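Local coordinates for protein sphingomyelinase C (Streptomyces griseocarneus, PDB 7CNE) that is a bacterial sphingomyelinase C of the endonuclease/exonuclease/phosphatase family, built as a DNase I-like sandwich of two beta sheets flanked by helices, at residues Val249-Gly254 against Ala259-Thr264; Phe132-Leu137 against Arg143-Gly148; Val48-Glu53 against Met190-Leu195. One frame throughout, in Å; residues are numbered along the deposited sequence.

Contact 1. Residues Val249-Gly254 against Ala259-Thr264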
loop_
_atom_site.group_PDB
_atom_site.type_symbol
_atom_site.label_atom_id
_atom_site.label_comp_id
_atom_site.label_asym_id
_atom_site.label_seq_id
_atom_site.Cartn_x
_atom_site.Cartn_y
_atom_site.Cartn_z
ATOM N N VAL A 249 -1.269 6.647 -5.923
ATOM C CA VAL A 249 -1.977 7.535 -4.996
ATOM C C VAL A 249 -2.863 8.424 -5.854
ATOM O O VAL A 249 -2.358 9.293 -6.572
ATOM C CB VAL A 249 -1.035 8.388 -4.136
ATOM C CG1 VAL A 249 -1.839 9.236 -3.108
ATOM C CG2 VAL A 249 0.028 7.525 -3.448
ATOM N N LEU A 250 -4.175 8.215 -5.787
ATOM C CA LEU A 250 -5.105 8.861 -6.710
ATOM C C LEU A 250 -6.245 9.523 -5.948
ATOM O O LEU A 250 -6.817 8.932 -5.026
ATOM C CB LEU A 250 -5.676 7.852 -7.723
ATOM C CG LEU A 250 -4.654 7.190 -8.655
ATOM C CD1 LEU A 250 -5.279 6.038 -9.479
ATOM C CD2 LEU A 250 -4.011 8.228 -9.570
ATOM N N HIS A 251 -6.580 10.745 -6.354
ATOM C CA HIS A 251 -7.689 11.485 -5.776
ATOM C C HIS A 251 -9.029 10.955 -6.285
ATOM O O HIS A 251 -9.116 10.272 -7.312
ATOM C CB HIS A 251 -7.559 12.972 -6.093
ATOM C CG HIS A 251 -6.464 13.639 -5.331
ATOM N ND1 HIS A 251 -6.659 14.187 -4.081
ATOM C CD2 HIS A 251 -5.153 13.814 -5.620
ATOM C CE1 HIS A 251 -5.520 14.690 -3.643
ATOM N NE2 HIS A 251 -4.590 14.475 -4.555
ATOM N N ARG A 252 -10.079 11.293 -5.544
ATOM C CA ARG A 252 -11.445 10.880 -5.852
ATOM C C ARG A 252 -12.138 11.922 -6.721
ATOM O O ARG A 252 -12.030 13.126 -6.468
ATOM C CB ARG A 252 -12.228 10.691 -4.550
ATOM C CG ARG A 252 -13.644 10.192 -4.712
ATOM C CD ARG A 252 -14.123 9.597 -3.389
ATOM N NE ARG A 252 -15.526 9.208 -3.411
ATOM C CZ ARG A 252 -15.978 8.018 -3.794
ATOM N NH1 ARG A 252 -15.139 7.073 -4.204
ATOM N NH2 ARG A 252 -17.283 7.776 -3.767
ATOM N N ASN A 253 -12.862 11.457 -7.742
ATOM C CA ASN A 253 -13.603 12.385 -8.589
ATOM C C ASN A 253 -14.584 13.212 -7.764
ATOM O O ASN A 253 -15.200 12.718 -6.817
ATOM C CB ASN A 253 -14.356 11.633 -9.687
ATOM C CG ASN A 253 -13.432 11.133 -10.780
ATOM O OD1 ASN A 253 -12.474 11.815 -11.156
ATOM N ND2 ASN A 253 -13.721 9.938 -11.305
ATOM N N GLY A 254 -14.722 14.485 -8.129
ATOM C CA GLY A 254 -15.657 15.366 -7.464
ATOM C C GLY A 254 -15.162 15.987 -6.176
ATOM O O GLY A 254 -15.920 16.722 -5.535
ATOM N N ALA A 259 -3.753 20.881 -8.234
ATOM C CA ALA A 259 -3.487 20.781 -9.656
ATOM C C ALA A 259 -2.113 20.159 -9.887
ATOM O O ALA A 259 -1.212 20.240 -9.044
ATOM C CB ALA A 259 -3.567 22.160 -10.319
ATOM N N GLY A 260 -1.961 19.525 -11.045
ATOM C CA GLY A 260 -0.676 18.942 -11.382
ATOM C C GLY A 260 -0.274 17.824 -10.446
ATOM O O GLY A 260 0.902 17.716 -10.074
ATOM N N TRP A 261 -1.231 16.984 -10.058
ATOM C CA TRP A 261 -0.950 15.869 -9.167
ATOM C C TRP A 261 -0.122 14.816 -9.887
ATOM O O TRP A 261 -0.470 14.384 -10.992
ATOM C CB TRP A 261 -2.260 15.270 -8.668
ATOM C CG TRP A 261 -2.092 14.192 -7.661
ATOM C CD1 TRP A 261 -2.271 12.849 -7.852
ATOM C CD2 TRP A 261 -1.736 14.362 -6.285
ATOM N NE1 TRP A 261 -2.033 12.171 -6.672
ATOM C CE2 TRP A 261 -1.707 13.078 -5.698
ATOM C CE3 TRP A 261 -1.426 15.479 -5.494
ATOM C CZ2 TRP A 261 -1.392 12.881 -4.360
ATOM C CZ3 TRP A 261 -1.114 15.285 -4.170
ATOM C CH2 TRP A 261 -1.092 13.995 -3.612
ATOM N N ARG A 262 0.962 14.382 -9.252
ATOM C CA ARG A 262 1.902 13.445 -9.848
ATOM C C ARG A 262 2.044 12.193 -8.979
ATOM O O ARG A 262 1.940 12.257 -7.751
ATOM C CB ARG A 262 3.274 14.131 -10.040
ATOM C CG ARG A 262 4.402 13.225 -10.543
ATOM C CD ARG A 262 5.634 14.058 -10.936
ATOM N NE ARG A 262 5.385 14.821 -12.161
ATOM C CZ ARG A 262 6.322 15.443 -12.870
ATOM N NH1 ARG A 262 7.591 15.432 -12.470
ATOM N NH2 ARG A 262 5.983 16.093 -13.975
ATOM N N ASN A 263 2.258 11.048 -9.628
ATOM C CA ASN A 263 2.813 9.847 -8.994
ATOM C C ASN A 263 4.191 9.618 -9.605
ATOM O O ASN A 263 4.298 9.453 -10.826
ATOM C CB ASN A 263 1.951 8.595 -9.237
ATOM C CG ASN A 263 0.639 8.568 -8.442
ATOM O OD1 ASN A 263 -0.050 7.540 -8.434
ATOM N ND2 ASN A 263 0.275 9.678 -7.801
ATOM N N THR A 264 5.234 9.589 -8.782
ATOM C CA THR A 264 6.589 9.323 -9.263
ATOM C C THR A 264 7.072 7.975 -8.737
ATOM O O THR A 264 7.111 7.755 -7.520
ATOM C CB THR A 264 7.554 10.433 -8.845
ATOM O OG1 THR A 264 7.064 11.682 -9.339
ATOM C CG2 THR A 264 8.937 10.179 -9.429
#
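Val249 meets the side chains of Trp261 and Asn263 near one edge of the DNase I-like sandwich. Strand 247-251 is an edge strand of the six-stranded sheet and strand 261-265 belongs to the seven-stranded one; the two run nearly antiparallel with short-segment axes 7.7 Å apart, too far for backbone pairing. Side chains do the bonding instead. The Asn263 amide grips both ends of Val249: the N-H of Val249 donates to Asn263 OD1 over 2.9 Å, almost straight at 171°, and Asn263 ND2 returns a bond of 2.9 Å to Val249 O. A further bond from Asn263 ND2 to the carbonyl of Arg262 adds to the hold on the amide's rotation. Trp261 adds a second donor to the same carbonyl, NE1 lying 2.9 Å from Val249 O. That acceptor sits in the indole plane, but the donor stands well above the plane of the Val249 carbonyl. The carbonyl, buried between the sheets, is therefore held twice. Alongside it, Val249 CG1 packs on Trp261 CZ2 at 3.9 Å. Leu250 sets out away from strand 261-265 and touches Leu213, and its backbone pairs with Leu191 in its own sheet. His251 turns back to Trp261, whose CG is anti to its backbone N (chi1 -175°), a torsion that carries the indole out between the strands. The outcome is a T-shaped stack, with the planes at 79° and the centroid of the imidazole 4.3 Å from that of the six-membered ring. Met190 touches both rings, and Ala295 also lies against the indole. The imidazole enters edge first, its NE2 only 3.3 Å from Trp261 CD2 and 3.2 Å above the indole plane, over the middle of the ring system.

Contact 2. Residues Phe132-Leu137 against Arg143-Gly148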
loop_
_atom_site.group_PDB
_atom_site.type_symbol
_atom_site.label_atom_id
_atom_site.label_comp_id
_atom_site.label_asym_id
_atom_site.label_seq_id
_atom_site.Cartn_x
_atom_site.Cartn_y
_atom_site.Cartn_z
ATOM N N PHE A 132 -8.766 -2.501 3.837
ATOM C CA PHE A 132 -8.260 -1.143 3.731
ATOM C C PHE A 132 -8.414 -0.409 5.054
ATOM O O PHE A 132 -9.255 -0.753 5.894
ATOM C CB PHE A 132 -8.929 -0.350 2.579
ATOM C CG PHE A 132 -10.437 -0.244 2.653
ATOM C CD1 PHE A 132 -11.248 -1.208 2.063
ATOM C CD2 PHE A 132 -11.043 0.853 3.242
ATOM C CE1 PHE A 132 -12.628 -1.094 2.099
ATOM C CE2 PHE A 132 -12.438 0.969 3.272
ATOM C CZ PHE A 132 -13.220 -0.010 2.696
ATOM N N ALA A 133 -7.545 0.576 5.247
ATOM C CA ALA A 133 -7.628 1.499 6.364
ATOM C C ALA A 133 -8.181 2.820 5.859
ATOM O O ALA A 133 -7.819 3.275 4.773
ATOM C CB ALA A 133 -6.254 1.724 7.000
ATOM N N TYR A 134 -9.053 3.435 6.653
ATOM C CA TYR A 134 -9.610 4.750 6.352
ATOM C C TYR A 134 -9.178 5.705 7.448
ATOM O O TYR A 134 -9.486 5.472 8.619
ATOM C CB TYR A 134 -11.135 4.699 6.283
ATOM C CG TYR A 134 -11.813 6.045 6.186
ATOM C CD1 TYR A 134 -11.711 6.812 5.028
ATOM C CD2 TYR A 134 -12.597 6.533 7.231
ATOM C CE1 TYR A 134 -12.347 8.027 4.914
ATOM C CE2 TYR A 134 -13.231 7.769 7.131
ATOM C CZ TYR A 134 -13.101 8.504 5.969
ATOM O OH TYR A 134 -13.737 9.718 5.839
ATOM N N VAL A 135 -8.477 6.777 7.081
ATOM C CA VAL A 135 -8.047 7.766 8.060
ATOM C C VAL A 135 -8.524 9.144 7.632
ATOM O O VAL A 135 -8.526 9.476 6.442
ATOM C CB VAL A 135 -6.518 7.767 8.288
ATOM C CG1 VAL A 135 -6.070 6.402 8.711
ATOM C CG2 VAL A 135 -5.763 8.232 7.054
ATOM N N VAL A 136 -8.956 9.928 8.615
ATOM C CA VAL A 136 -9.255 11.343 8.447
ATOM C C VAL A 136 -8.153 12.101 9.160
ATOM O O VAL A 136 -7.962 11.925 10.368
ATOM C CB VAL A 136 -10.628 11.721 9.022
ATOM C CG1 VAL A 136 -10.868 13.226 8.840
ATOM C CG2 VAL A 136 -11.731 10.915 8.358
ATOM N N LEU A 137 -7.413 12.917 8.417
ATOM C CA LEU A 137 -6.338 13.721 8.978
ATOM C C LEU A 137 -6.768 15.174 9.115
ATOM O O LEU A 137 -7.527 15.692 8.294
ATOM C CB LEU A 137 -5.091 13.647 8.101
ATOM C CG LEU A 137 -4.697 12.230 7.662
ATOM C CD1 LEU A 137 -3.576 12.305 6.650
ATOM C CD2 LEU A 137 -4.301 11.362 8.867
ATOM N N ARG A 143 -9.745 18.927 6.734
ATOM C CA ARG A 143 -9.623 17.483 6.817
ATOM C C ARG A 143 -9.185 16.917 5.479
ATOM O O ARG A 143 -9.564 17.427 4.421
ATOM C CB ARG A 143 -10.944 16.841 7.245
ATOM C CG ARG A 143 -11.349 17.189 8.659
ATOM C CD ARG A 143 -12.769 16.731 8.930
ATOM N NE ARG A 143 -13.067 16.730 10.356
ATOM C CZ ARG A 143 -14.133 16.143 10.891
ATOM N NH1 ARG A 143 -14.996 15.507 10.109
ATOM N NH2 ARG A 143 -14.335 16.192 12.203
ATOM N N VAL A 144 -8.377 15.861 5.540
ATOM C CA VAL A 144 -7.938 15.111 4.369
ATOM C C VAL A 144 -8.214 13.639 4.647
ATOM O O VAL A 144 -7.881 13.137 5.728
ATOM C CB VAL A 144 -6.443 15.347 4.077
ATOM C CG1 VAL A 144 -5.950 14.405 2.993
ATOM C CG2 VAL A 144 -6.206 16.811 3.686
ATOM N N HIS A 145 -8.827 12.953 3.687
ATOM C CA HIS A 145 -9.224 11.562 3.848
ATOM C C HIS A 145 -8.297 10.680 3.029
ATOM O O HIS A 145 -8.035 10.969 1.854
ATOM C CB HIS A 145 -10.684 11.351 3.420
ATOM C CG HIS A 145 -11.641 12.294 4.076
ATOM N ND1 HIS A 145 -12.561 11.884 5.018
ATOM C CD2 HIS A 145 -11.799 13.634 3.949
ATOM C CE1 HIS A 145 -13.252 12.929 5.437
ATOM N NE2 HIS A 145 -12.806 14.003 4.807
ATOM N N VAL A 146 -7.802 9.607 3.643
ATOM C CA VAL A 146 -6.904 8.675 2.971
ATOM C C VAL A 146 -7.433 7.269 3.176
ATOM O O VAL A 146 -7.746 6.886 4.307
ATOM C CB VAL A 146 -5.458 8.785 3.494
ATOM C CG1 VAL A 146 -4.559 7.775 2.781
ATOM C CG2 VAL A 146 -4.925 10.187 3.294
ATOM N N VAL A 147 -7.537 6.507 2.089
ATOM C CA VAL A 147 -7.733 5.060 2.148
ATOM C C VAL A 147 -6.419 4.414 1.734
ATOM O O VAL A 147 -5.897 4.697 0.650
ATOM C CB VAL A 147 -8.880 4.586 1.242
ATOM C CG1 VAL A 147 -8.995 3.038 1.277
ATOM C CG2 VAL A 147 -10.203 5.254 1.637
ATOM N N GLY A 148 -5.881 3.557 2.588
ATOM C CA GLY A 148 -4.664 2.815 2.288
ATOM C C GLY A 148 -5.029 1.352 2.130
ATOM O O GLY A 148 -5.811 0.820 2.916
#
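Tyr134 and His145 lie side by side, pointing the same way out of the sheet, and meet rim to rim with their planes 28° apart. Neither ring covers the other. What joins them is a short hydrogen bond of 2.6 Å between Tyr134 OH and His145 ND1, which reaches the imidazole at its edge. Glu187 takes the opposite nitrogen, NE2, so both ends of the ring are tied. Val136 packs against the ring: its CG1, anti to the backbone N (chi1 179°), lies 4.1 Å above one face of the imidazole, toward the rim, while Val136 CG2 touches His145 ND1 at 3.6 Å. Further along this side of the sheet, Val147 forks between two rings. Its CG1 meets Phe132 CD2 at 3.6 Å, and its CG2 comes to the edge of Tyr134 at CD1, 4.0 Å away. Both aromatic rings also make edge-to-face stacks with Phe177 of helix 162-180, which covers this side. The two strands form the antiparallel beta hairpin 131-139/142-150, in which Tyr134 with Val147 and Val136 with His145 are non-hydrogen-bonded pairs. Between and beside them, Ala133 with Gly148, Val135 with Val146 and Leu137 with Val144 each exchange two backbone bonds, six in all. Apart from Gly148, which has no side chain, these residues turn aliphatic side chains to the other side. There Val135 CG2, wedged between its own backbone N and carbonyl carbon, presses on Val146 CB at 3.6 Å, and Leu137 reaches across diagonally to bring CD1 within 4.2 Å of Val146 CG2.

Contact 3. Residues Val48-Glu53 against Met190-Leu195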
loop_
_atom_site.group_PDB
_atom_site.type_symbol
_atom_site.label_atom_id
_atom_site.label_comp_id
_atom_site.label_asym_id
_atom_site.label_seq_id
_atom_site.Cartn_x
_atom_site.Cartn_y
_atom_site.Cartn_z
ATOM N N VAL A 48 2.257 11.682 4.476
ATOM C CA VAL A 48 1.544 10.436 4.757
ATOM C C VAL A 48 2.342 9.309 4.131
ATOM O O VAL A 48 2.883 9.463 3.029
ATOM C CB VAL A 48 0.099 10.464 4.201
ATOM C CG1 VAL A 48 -0.644 9.166 4.517
ATOM C CG2 VAL A 48 -0.672 11.681 4.738
ATOM N N VAL A 49 2.435 8.181 4.843
ATOM C CA VAL A 49 3.076 6.966 4.347
ATOM C C VAL A 49 2.073 5.827 4.477
ATOM O O VAL A 49 1.502 5.617 5.556
ATOM C CB VAL A 49 4.382 6.635 5.108
ATOM C CG1 VAL A 49 4.993 5.314 4.590
ATOM C CG2 VAL A 49 5.398 7.781 4.978
ATOM N N VAL A 50 1.841 5.111 3.377
ATOM C CA VAL A 50 0.988 3.925 3.360
ATOM C C VAL A 50 1.865 2.732 2.994
ATOM O O VAL A 50 2.472 2.706 1.912
ATOM C CB VAL A 50 -0.190 4.065 2.377
ATOM C CG1 VAL A 50 -1.097 2.840 2.462
ATOM C CG2 VAL A 50 -1.003 5.324 2.678
ATOM N N LEU A 51 1.923 1.747 3.886
ATOM C CA LEU A 51 2.727 0.554 3.693
ATOM C C LEU A 51 1.840 -0.650 3.418
ATOM O O LEU A 51 0.746 -0.769 3.973
ATOM C CB LEU A 51 3.585 0.265 4.928
ATOM C CG LEU A 51 4.522 1.401 5.350
ATOM C CD1 LEU A 51 5.278 0.973 6.611
ATOM C CD2 LEU A 51 5.487 1.712 4.211
ATOM N N GLN A 52 2.342 -1.563 2.584
ATOM C CA GLN A 52 1.721 -2.864 2.393
ATOM C C GLN A 52 2.706 -3.958 2.789
ATOM O O GLN A 52 3.909 -3.717 2.913
ATOM C CB GLN A 52 1.276 -3.083 0.942
ATOM C CG GLN A 52 0.323 -2.025 0.408
ATOM C CD GLN A 52 1.063 -0.794 -0.090
ATOM O OE1 GLN A 52 2.132 -0.905 -0.704
ATOM N NE2 GLN A 52 0.499 0.382 0.167
ATOM N N GLU A 53 2.157 -5.159 2.982
ATOM C CA GLU A 53 2.894 -6.387 3.304
ATOM C C GLU A 53 3.739 -6.249 4.571
ATOM O O GLU A 53 4.777 -6.899 4.721
ATOM C CB GLU A 53 3.732 -6.857 2.108
ATOM C CG GLU A 53 2.838 -7.182 0.907
ATOM C CD GLU A 53 3.518 -8.022 -0.167
ATOM O OE1 GLU A 53 4.578 -8.625 0.106
ATOM O OE2 GLU A 53 2.985 -8.073 -1.296
ATOM N N MET A 190 -8.049 10.630 -0.983
ATOM C CA MET A 190 -7.036 9.918 -1.747
ATOM C C MET A 190 -7.097 8.421 -1.461
ATOM O O MET A 190 -7.330 8.002 -0.324
ATOM C CB MET A 190 -5.631 10.433 -1.421
ATOM C CG MET A 190 -5.331 11.814 -1.980
ATOM S SD MET A 190 -3.702 12.405 -1.450
ATOM C CE MET A 190 -4.109 13.078 0.163
ATOM N N LEU A 191 -6.876 7.619 -2.498
ATOM C CA LEU A 191 -6.682 6.177 -2.369
ATOM C C LEU A 191 -5.214 5.887 -2.649
ATOM O O LEU A 191 -4.700 6.272 -3.704
ATOM C CB LEU A 191 -7.580 5.408 -3.339
ATOM C CG LEU A 191 -7.310 3.898 -3.462
ATOM C CD1 LEU A 191 -7.676 3.181 -2.170
ATOM C CD2 LEU A 191 -8.084 3.318 -4.617
ATOM N N ALA A 192 -4.537 5.237 -1.705
ATOM C CA ALA A 192 -3.107 4.980 -1.827
ATOM C C ALA A 192 -2.861 3.505 -1.572
ATOM O O ALA A 192 -3.357 2.960 -0.583
ATOM C CB ALA A 192 -2.301 5.830 -0.832
ATOM N N GLY A 193 -2.113 2.853 -2.449
ATOM C CA GLY A 193 -1.790 1.473 -2.166
ATOM C C GLY A 193 -1.164 0.755 -3.338
ATOM O O GLY A 193 -0.974 1.308 -4.428
ATOM N N ASP A 194 -0.804 -0.495 -3.056
ATOM C CA ASP A 194 -0.503 -1.490 -4.074
ATOM C C ASP A 194 -1.846 -1.978 -4.599
ATOM O O ASP A 194 -2.490 -2.832 -3.982
ATOM C CB ASP A 194 0.318 -2.627 -3.470
ATOM C CG ASP A 194 0.680 -3.692 -4.477
ATOM O OD1 ASP A 194 0.168 -3.656 -5.614
ATOM O OD2 ASP A 194 1.507 -4.560 -4.124
ATOM N N LEU A 195 -2.294 -1.424 -5.723
ATOM C CA LEU A 195 -3.610 -1.775 -6.239
ATOM C C LEU A 195 -3.577 -2.962 -7.189
ATOM O O LEU A 195 -4.641 -3.393 -7.643
ATOM C CB LEU A 195 -4.266 -0.568 -6.915
ATOM C CG LEU A 195 -4.216 0.716 -6.081
ATOM C CD1 LEU A 195 -4.948 1.844 -6.780
ATOM C CD2 LEU A 195 -4.809 0.470 -4.691
#
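Gln52 folds its side chain over the backbone at Gly193 and Asp194. CG is anti to the carbonyl carbon (chi1 -57°) and the chain then bends sharply at chi2 (83°), which lays the amide group across the peptide: Gln52 CD comes 3.5 Å from Asp194 N, and Gln52 CG lies 3.9 Å from Asp194 CB. No hydrogen bond spans the two segments, so the meeting is one of packing, with the amide and carboxylate planes at 83° to each other. Two residues earlier, the Val50 fork does the touching. Its CG2 butts against Ala192 CB at 3.8 Å, and its CG1 lies 3.8 Å from Ala192 O. Here the chain turns a corner at Gly193, whose extended backbone shape is one that calls for glycine. Residues 193-196 read Gly-Asp-Leu-Asn, the GDxN signature common in this family. With CG anti to the backbone N, the Asp194 carboxylate is carried to Asn16, leaving CB against Gln52. Its OD2 accepts from Asn16 ND2, which also binds Glu53 OE2; the one amide thus ties together the carboxylates from the two segments, with Glu53 OE2 and Asp194 OD2 4.7 Å apart. A bound succinic acid, probably from the crystallisation liquor, comes close to Asp194 as well. His150, at the end of strand 142-150, touches Gln52, Glu53 and Asp194. Strand 48-54 lies in the seven-stranded sheet between 12-19 and 103-106, and strand 188-192 in the six-stranded sheet between 142-150 and 247-251, so the contact packs the two sheets of the sandwich against each other near the centre of the chain.

Overall arrangement
Contact 2 is a hairpin within the six-stranded sheet, whereas contacts 1 and 3 each join that sheet to the seven-stranded one. Four segments lie side by side in the six-stranded sheet: Val147 probably hydrogen-bonds through its backbone to Met190 and Ala192, and Leu250 likewise to Leu191, which places contact 3 between the other two. Its centre is 10 Å from that of contact 2 and 14 Å from that of contact 1, while contacts 1 and 2 are 15 Å apart and do not touch. Along the chain, contact 2 falls between the two halves of contact 3, and contact 1 follows both. Contact 3 thus joins the sheets at the centre and contact 1 toward one edge, while contact 2 builds one of them.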